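Catechol 1,2-dioxygenase (Acinetobacter sp., PDB 1DMH) catalyses the iron(III)-dependent intradiol cleavage of catechol by dioxygen to cis,cis-muconate, the first step of catechol breakdown in the beta-ketoadipate pathway. Local coordinates at residues A[95-100]-A[291-296]; A[130-135]-A[194-199]; A[237-242]-A[259-264]. All blocks are in the same frame, centred on the assembly; numbering follows the deposited sequence.

Contact 1. Residues A[95-100]-A[291-296]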
# COMPACT_ATOMS: atom_id res chain seq x y z
N LEU A 95 -6.92 -32.12 -11.13
CA LEU A 95 -7.75 -32.39 -12.31
C LEU A 95 -7.08 -33.35 -13.27
O LEU A 95 -7.59 -33.59 -14.36
CB LEU A 95 -8.06 -31.10 -13.06
CG LEU A 95 -8.94 -30.08 -12.33
CD1 LEU A 95 -9.09 -28.80 -13.16
CD2 LEU A 95 -10.29 -30.73 -12.07
N GLY A 96 -5.93 -33.87 -12.89
CA GLY A 96 -5.21 -34.79 -13.74
C GLY A 96 -4.61 -34.13 -14.97
O GLY A 96 -4.23 -34.81 -15.92
N ILE A 97 -4.53 -32.80 -14.96
CA ILE A 97 -3.96 -32.06 -16.08
C ILE A 97 -2.45 -32.06 -15.94
O ILE A 97 -1.90 -31.41 -15.05
CB ILE A 97 -4.44 -30.58 -16.11
CG1 ILE A 97 -5.95 -30.52 -16.27
CG2 ILE A 97 -3.75 -29.84 -17.23
CD1 ILE A 97 -6.50 -29.12 -16.23
N GLU A 98 -1.78 -32.79 -16.82
CA GLU A 98 -0.33 -32.85 -16.78
C GLU A 98 0.17 -31.63 -17.59
O GLU A 98 -0.05 -31.58 -18.80
CB GLU A 98 0.12 -34.18 -17.41
CG GLU A 98 1.59 -34.56 -17.26
CD GLU A 98 2.50 -33.83 -18.23
OE1 GLU A 98 2.59 -32.59 -18.14
OE2 GLU A 98 3.12 -34.50 -19.08
N ASN A 99 0.79 -30.65 -16.91
CA ASN A 99 1.32 -29.44 -17.58
C ASN A 99 2.70 -29.69 -18.21
O ASN A 99 3.73 -29.57 -17.51
CB ASN A 99 1.44 -28.26 -16.59
CG ASN A 99 0.10 -27.73 -16.12
OD1 ASN A 99 -0.72 -27.28 -16.91
ND2 ASN A 99 -0.13 -27.78 -14.81
N ALA A 100 2.74 -30.00 -19.51
CA ALA A 100 3.99 -30.27 -20.19
C ALA A 100 4.96 -29.09 -20.02
O ALA A 100 6.07 -29.28 -19.53
CB ALA A 100 3.74 -30.54 -21.66
N LYS A 291 4.40 -26.69 -25.10
CA LYS A 291 3.27 -27.61 -25.29
C LYS A 291 2.11 -27.07 -24.46
O LYS A 291 2.27 -26.76 -23.27
CB LYS A 291 3.64 -29.03 -24.84
CG LYS A 291 2.52 -30.06 -25.11
CD LYS A 291 2.99 -31.48 -24.73
CE LYS A 291 1.87 -32.52 -24.78
NZ LYS A 291 1.34 -32.69 -26.14
N LEU A 292 0.96 -26.95 -25.11
CA LEU A 292 -0.24 -26.39 -24.48
C LEU A 292 -1.22 -27.43 -23.89
O LEU A 292 -1.17 -28.61 -24.21
CB LEU A 292 -0.99 -25.53 -25.51
CG LEU A 292 -0.27 -24.36 -26.18
CD1 LEU A 292 -1.27 -23.64 -27.06
CD2 LEU A 292 0.30 -23.39 -25.14
N THR A 293 -2.10 -26.96 -23.00
CA THR A 293 -3.10 -27.83 -22.40
C THR A 293 -4.48 -27.42 -22.92
O THR A 293 -4.72 -26.25 -23.29
CB THR A 293 -3.06 -27.76 -20.85
OG1 THR A 293 -3.28 -26.41 -20.43
CG2 THR A 293 -1.72 -28.22 -20.32
N ARG A 294 -5.39 -28.39 -22.96
CA ARG A 294 -6.75 -28.17 -23.43
C ARG A 294 -7.60 -27.46 -22.39
O ARG A 294 -7.31 -27.51 -21.19
CB ARG A 294 -7.44 -29.51 -23.73
CG ARG A 294 -7.08 -30.19 -25.03
CD ARG A 294 -8.16 -31.23 -25.35
NE ARG A 294 -8.00 -31.82 -26.67
CZ ARG A 294 -7.08 -32.73 -26.99
NH1 ARG A 294 -6.21 -33.15 -26.07
NH2 ARG A 294 -7.02 -33.22 -28.22
N LEU A 295 -8.66 -26.82 -22.87
CA LEU A 295 -9.61 -26.12 -22.02
C LEU A 295 -10.24 -27.16 -21.09
O LEU A 295 -10.21 -28.35 -21.37
CB LEU A 295 -10.70 -25.45 -22.86
CG LEU A 295 -10.25 -24.31 -23.77
CD1 LEU A 295 -11.42 -23.85 -24.60
CD2 LEU A 295 -9.70 -23.15 -22.94
N VAL A 296 -10.78 -26.70 -19.97
CA VAL A 296 -11.40 -27.59 -19.00
C VAL A 296 -12.89 -27.32 -19.07
O VAL A 296 -13.35 -26.23 -18.71
CB VAL A 296 -10.83 -27.33 -17.58
CG1 VAL A 296 -11.51 -28.23 -16.57
CG2 VAL A 296 -9.34 -27.58 -17.57
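L95 meets V296 through its CD1 methyl, which lies 4.2 Å from CG1 of V296. G96 then ends helix 80-94 with a Schellman motif at positive phi. The end-to-end directions of 95-100 and 291-296 are 166° apart. The contact is made mostly by side chains, and the two segments form no beta bridge.

I97 serves two partners with two branches. Its CD1 presses on CG2 of V296 at 3.5 Å, a tight carbon pair. Its CG2 reaches CG2 of T293 at 4.0 Å, the two side chains crossing at about a right angle. E98 adds its carbonyl O over the same T293 methyl. N99 brings its amide O close too, OD1 standing 3.7 Å from CG2 of T293, while its ND2 is hydrogen-bonded to D92 OD2. In T293, OG1 lies between the backbone N and the carbonyl carbon (chi1 58°). This puts CG2 toward I97 and N99, and OG1 is hydrogen-bonded to R235 NE. The CB of A100 rests on the aliphatic part of K291, 3.3 Å from CD. The K291 chain is extended through chi3 and bends at chi4 (64°), which turns NZ away from 95-100 to a hydrogen bond with D142 O.

This surface contact lies away from the iron site. It lays the loop after helix 80-94 along the chain leaving strand 283-291, with the loop residue R235 touching I97 and N99.

Contact 2. Residues A[130-135]-A[194-199]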
# COMPACT_ATOMS: atom_id res chain seq x y z
N ASN A 130 25.43 -2.60 -26.79
CA ASN A 130 26.05 -3.86 -26.40
C ASN A 130 25.20 -5.08 -26.66
O ASN A 130 25.51 -6.15 -26.18
CB ASN A 130 26.44 -3.81 -24.93
CG ASN A 130 27.31 -2.60 -24.60
OD1 ASN A 130 28.38 -2.43 -25.17
ND2 ASN A 130 26.83 -1.76 -23.71
N GLY A 131 24.14 -4.92 -27.44
CA GLY A 131 23.28 -6.05 -27.69
C GLY A 131 24.02 -7.13 -28.44
O GLY A 131 24.81 -6.84 -29.33
N HIS A 132 23.77 -8.38 -28.07
CA HIS A 132 24.38 -9.52 -28.74
C HIS A 132 23.22 -10.22 -29.45
O HIS A 132 22.21 -10.56 -28.82
CB HIS A 132 25.03 -10.45 -27.71
CG HIS A 132 25.72 -11.63 -28.32
ND1 HIS A 132 26.70 -11.51 -29.28
CD2 HIS A 132 25.56 -12.96 -28.12
CE1 HIS A 132 27.11 -12.71 -29.65
NE2 HIS A 132 26.43 -13.61 -28.96
N THR A 133 23.34 -10.43 -30.75
CA THR A 133 22.28 -11.05 -31.54
C THR A 133 21.85 -12.40 -31.01
O THR A 133 22.68 -13.23 -30.71
CB THR A 133 22.69 -11.22 -33.00
OG1 THR A 133 23.11 -9.96 -33.51
CG2 THR A 133 21.51 -11.70 -33.85
N LEU A 134 20.54 -12.60 -30.93
CA LEU A 134 19.95 -13.84 -30.44
C LEU A 134 18.89 -14.30 -31.44
O LEU A 134 18.02 -13.52 -31.80
CB LEU A 134 19.26 -13.60 -29.09
CG LEU A 134 18.95 -14.73 -28.10
CD1 LEU A 134 17.60 -14.46 -27.52
CD2 LEU A 134 19.03 -16.09 -28.71
N ILE A 135 18.98 -15.56 -31.88
CA ILE A 135 17.97 -16.14 -32.79
C ILE A 135 17.22 -17.10 -31.84
O ILE A 135 17.82 -18.04 -31.31
CB ILE A 135 18.62 -17.01 -33.94
CG1 ILE A 135 19.53 -16.14 -34.80
CG2 ILE A 135 17.55 -17.70 -34.80
CD1 ILE A 135 18.84 -14.97 -35.41
N THR A 194 16.42 -11.21 -32.01
CA THR A 194 16.40 -10.16 -31.00
C THR A 194 17.81 -10.09 -30.38
O THR A 194 18.79 -10.39 -31.08
CB THR A 194 15.32 -10.45 -29.94
OG1 THR A 194 15.21 -9.34 -29.06
CG2 THR A 194 15.64 -11.71 -29.16
N ILE A 195 17.93 -9.66 -29.13
CA ILE A 195 19.24 -9.66 -28.48
C ILE A 195 19.13 -10.38 -27.13
O ILE A 195 18.02 -10.52 -26.60
CB ILE A 195 19.79 -8.21 -28.21
CG1 ILE A 195 18.81 -7.45 -27.32
CG2 ILE A 195 20.03 -7.47 -29.52
CD1 ILE A 195 19.34 -6.11 -26.86
N LEU A 196 20.25 -10.85 -26.61
CA LEU A 196 20.26 -11.53 -25.31
C LEU A 196 19.99 -10.51 -24.22
O LEU A 196 20.66 -9.49 -24.14
CB LEU A 196 21.60 -12.17 -24.99
CG LEU A 196 21.81 -13.64 -25.27
CD1 LEU A 196 23.21 -13.99 -24.78
CD2 LEU A 196 20.78 -14.49 -24.54
N PRO A 197 18.98 -10.76 -23.39
CA PRO A 197 18.68 -9.82 -22.32
C PRO A 197 19.67 -9.99 -21.18
O PRO A 197 20.37 -11.02 -21.10
CB PRO A 197 17.27 -10.21 -21.91
CG PRO A 197 17.34 -11.68 -22.03
CD PRO A 197 17.98 -11.84 -23.40
N ALA A 198 19.74 -8.99 -20.31
CA ALA A 198 20.59 -9.03 -19.13
C ALA A 198 19.58 -9.14 -17.99
O ALA A 198 18.43 -8.76 -18.16
CB ALA A 198 21.39 -7.72 -18.97
N GLY A 199 20.00 -9.67 -16.85
CA GLY A 199 19.10 -9.78 -15.73
C GLY A 199 18.55 -8.41 -15.35
O GLY A 199 19.07 -7.36 -15.75
O HOH W 1 22.78 -9.01 -25.71
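L134 and T194 form an antiparallel hydrogen-bonded pair at the end of the antiparallel ladder that joins strands 133-141 and 189-195 in the mixed sheet of the dioxygenase domain. L134 N gives a bond of 2.8 Å to T194 O. The return bond, from T194 N to L134 O, is also 2.8 Å long. T133 and I195 follow as a non-hydrogen-bonded pair. Beyond them L196 N donates to H132 O at 3.0 Å. The same H132 O also has I195 CA close by, at 3.1 Å.

Side chains fill in around this backbone frame. L134 and T194 lie side by side and point the same way, with CD1 of L134 against CG2 of T194. L134 also meets L196 at about a right angle, its CG 4.0 Å from CD2 of L196. CG2 and CD1 of I195 both reach the CA of G131. The imidazole of H132 meets CD1 of L196 at its edge, near the ring plane.

Outer residues bond to these groups or pack on them. T194 OG1 is hydrogen-bonded to H157, and H132 NE2 to E267. M286 of strand 283-291 packs on L134. I225, part of the catechol-binding site, packs on both L134 and P197. Through these two residues the contact packs on I225 of strand 220-230, without touching the iron itself.

Where the strands part, a water takes over the link between H132 and L196. The water oxygen accepts a hydrogen bond from H132 N at 2.6 Å. The same water donates to the backbone O of L196, with 2.7 Å between the water oxygen and L196 O.

Contact 3. Residues A[237-242]-A[259-264]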
# COMPACT_ATOMS: atom_id res chain seq x y z
N LEU A 237 -1.16 -20.03 -21.93
CA LEU A 237 0.05 -20.39 -21.18
C LEU A 237 0.84 -19.14 -20.84
O LEU A 237 1.08 -18.31 -21.70
CB LEU A 237 0.96 -21.31 -22.02
CG LEU A 237 1.99 -22.31 -21.45
CD1 LEU A 237 3.10 -22.41 -22.44
CD2 LEU A 237 2.45 -21.97 -20.08
N THR A 238 1.25 -19.02 -19.58
CA THR A 238 2.10 -17.91 -19.16
C THR A 238 3.36 -18.57 -18.64
O THR A 238 3.29 -19.43 -17.76
CB THR A 238 1.48 -17.08 -18.01
OG1 THR A 238 0.29 -16.44 -18.49
CG2 THR A 238 2.48 -16.00 -17.49
N THR A 239 4.53 -18.22 -19.18
CA THR A 239 5.74 -18.84 -18.69
C THR A 239 6.94 -17.97 -19.08
O THR A 239 6.78 -16.85 -19.55
CB THR A 239 5.88 -20.31 -19.26
OG1 THR A 239 6.93 -20.99 -18.57
CG2 THR A 239 6.22 -20.30 -20.75
N GLN A 240 8.14 -18.47 -18.85
CA GLN A 240 9.31 -17.70 -19.24
C GLN A 240 10.47 -18.67 -19.33
O GLN A 240 10.36 -19.81 -18.85
CB GLN A 240 9.64 -16.63 -18.21
CG GLN A 240 10.48 -17.18 -17.10
CD GLN A 240 10.89 -16.17 -16.03
OE1 GLN A 240 11.81 -16.45 -15.24
NE2 GLN A 240 10.21 -15.02 -15.98
N ILE A 241 11.56 -18.25 -19.97
CA ILE A 241 12.74 -19.11 -19.99
C ILE A 241 13.89 -18.32 -19.40
O ILE A 241 13.94 -17.10 -19.51
CB ILE A 241 13.11 -19.63 -21.41
CG1 ILE A 241 13.23 -18.49 -22.42
CG2 ILE A 241 12.09 -20.68 -21.81
CD1 ILE A 241 13.58 -18.94 -23.84
N ASN A 242 14.78 -19.05 -18.73
CA ASN A 242 15.95 -18.51 -18.07
C ASN A 242 17.17 -18.83 -18.90
O ASN A 242 17.32 -19.96 -19.38
CB ASN A 242 16.13 -19.18 -16.71
CG ASN A 242 15.18 -18.67 -15.72
OD1 ASN A 242 15.36 -17.56 -15.22
ND2 ASN A 242 14.12 -19.43 -15.43
N GLU A 259 12.50 -25.93 -13.15
CA GLU A 259 13.20 -26.94 -13.94
C GLU A 259 12.42 -27.10 -15.23
O GLU A 259 11.19 -27.18 -15.21
CB GLU A 259 13.25 -28.28 -13.22
CG GLU A 259 14.15 -28.28 -12.02
CD GLU A 259 14.17 -29.64 -11.34
OE1 GLU A 259 14.49 -30.64 -12.05
OE2 GLU A 259 13.86 -29.71 -10.11
N GLY A 260 13.15 -27.16 -16.34
CA GLY A 260 12.49 -27.28 -17.61
C GLY A 260 12.36 -25.93 -18.27
O GLY A 260 12.00 -25.85 -19.43
N LEU A 261 12.65 -24.85 -17.54
CA LEU A 261 12.56 -23.51 -18.14
C LEU A 261 13.93 -22.84 -18.26
O LEU A 261 14.02 -21.66 -18.63
CB LEU A 261 11.62 -22.62 -17.33
CG LEU A 261 10.16 -23.08 -17.21
CD1 LEU A 261 9.38 -22.05 -16.40
CD2 LEU A 261 9.55 -23.28 -18.60
N VAL A 262 15.00 -23.59 -17.96
CA VAL A 262 16.36 -23.06 -18.06
C VAL A 262 16.88 -23.52 -19.42
O VAL A 262 16.96 -24.71 -19.67
CB VAL A 262 17.27 -23.61 -16.94
CG1 VAL A 262 18.68 -23.08 -17.08
CG2 VAL A 262 16.67 -23.25 -15.58
N VAL A 263 17.23 -22.58 -20.29
CA VAL A 263 17.67 -22.91 -21.63
C VAL A 263 19.09 -22.40 -21.96
O VAL A 263 19.45 -21.27 -21.61
CB VAL A 263 16.62 -22.32 -22.65
CG1 VAL A 263 17.00 -22.63 -24.09
CG2 VAL A 263 15.21 -22.87 -22.31
N ASP A 264 19.89 -23.22 -22.63
CA ASP A 264 21.24 -22.82 -23.01
C ASP A 264 21.22 -21.95 -24.26
O ASP A 264 20.55 -22.27 -25.24
CB ASP A 264 22.13 -24.02 -23.37
CG ASP A 264 22.18 -25.08 -22.28
OD1 ASP A 264 22.49 -24.74 -21.12
OD2 ASP A 264 21.90 -26.26 -22.61
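A short parallel pairing within the mixed sheet joins the end of strand 237-243 to the start of strand 262-268, near the active site: the Q240 side chain is about 5 Å from the iron, at nearest atoms. The bridge is N242 with V262. N242 is gripped at both backbone polar atoms: its N donates to L261 O at 2.7 Å, and its O accepts from V263 N at 2.8 Å. L261 O also takes a CA-H contact from I241.

The L261 side chain reaches back along 237-242 from the bridge to T239 and Q240. Its CG is anti to the carbonyl carbon (chi1 -60°). CD1 and CD2 of L261 both meet T239 OG1, CD1 at 3.4 Å. L261 CB lies 3.4 Å from Q240 O, a buried carbonyl with no polar partner in the model. The hydroxyl of T239 is hydrogen-bonded to the carbonyl O of P102. Farther along, CG2 of I241 meets CG2 of V263 at 3.8 Å.

The Q240 side chain packs on H224 and H226, both iron ligands, and its OE1 makes a weak hydrogen bond with R221 of the 4-methylcatechol pocket. Strand 220-230 pairs antiparallel with 237-243 on one side, while F288 of strand 283-291 packs on both I241 and V263.

From the N terminus, the chain passes through its early helices and opens contact 1 just after helix 80-94. That contact closes only at 291-296, so its loop takes in contacts 2 and 3. These two come in series: 130-135 pairs with 194-199 before 237-242 pairs with 259-264. Contacts 2 and 3 reach the same mixed sheet but do not touch, their nearest atoms about 7 Å apart. Contact 1 does touch contact 3, where CD2 of L292 packs on CB of L237 at 3.8 Å. Contact 1 ties the end of helix 80-94 to the exit of strand 283-291, and the other two join strands within the sheet.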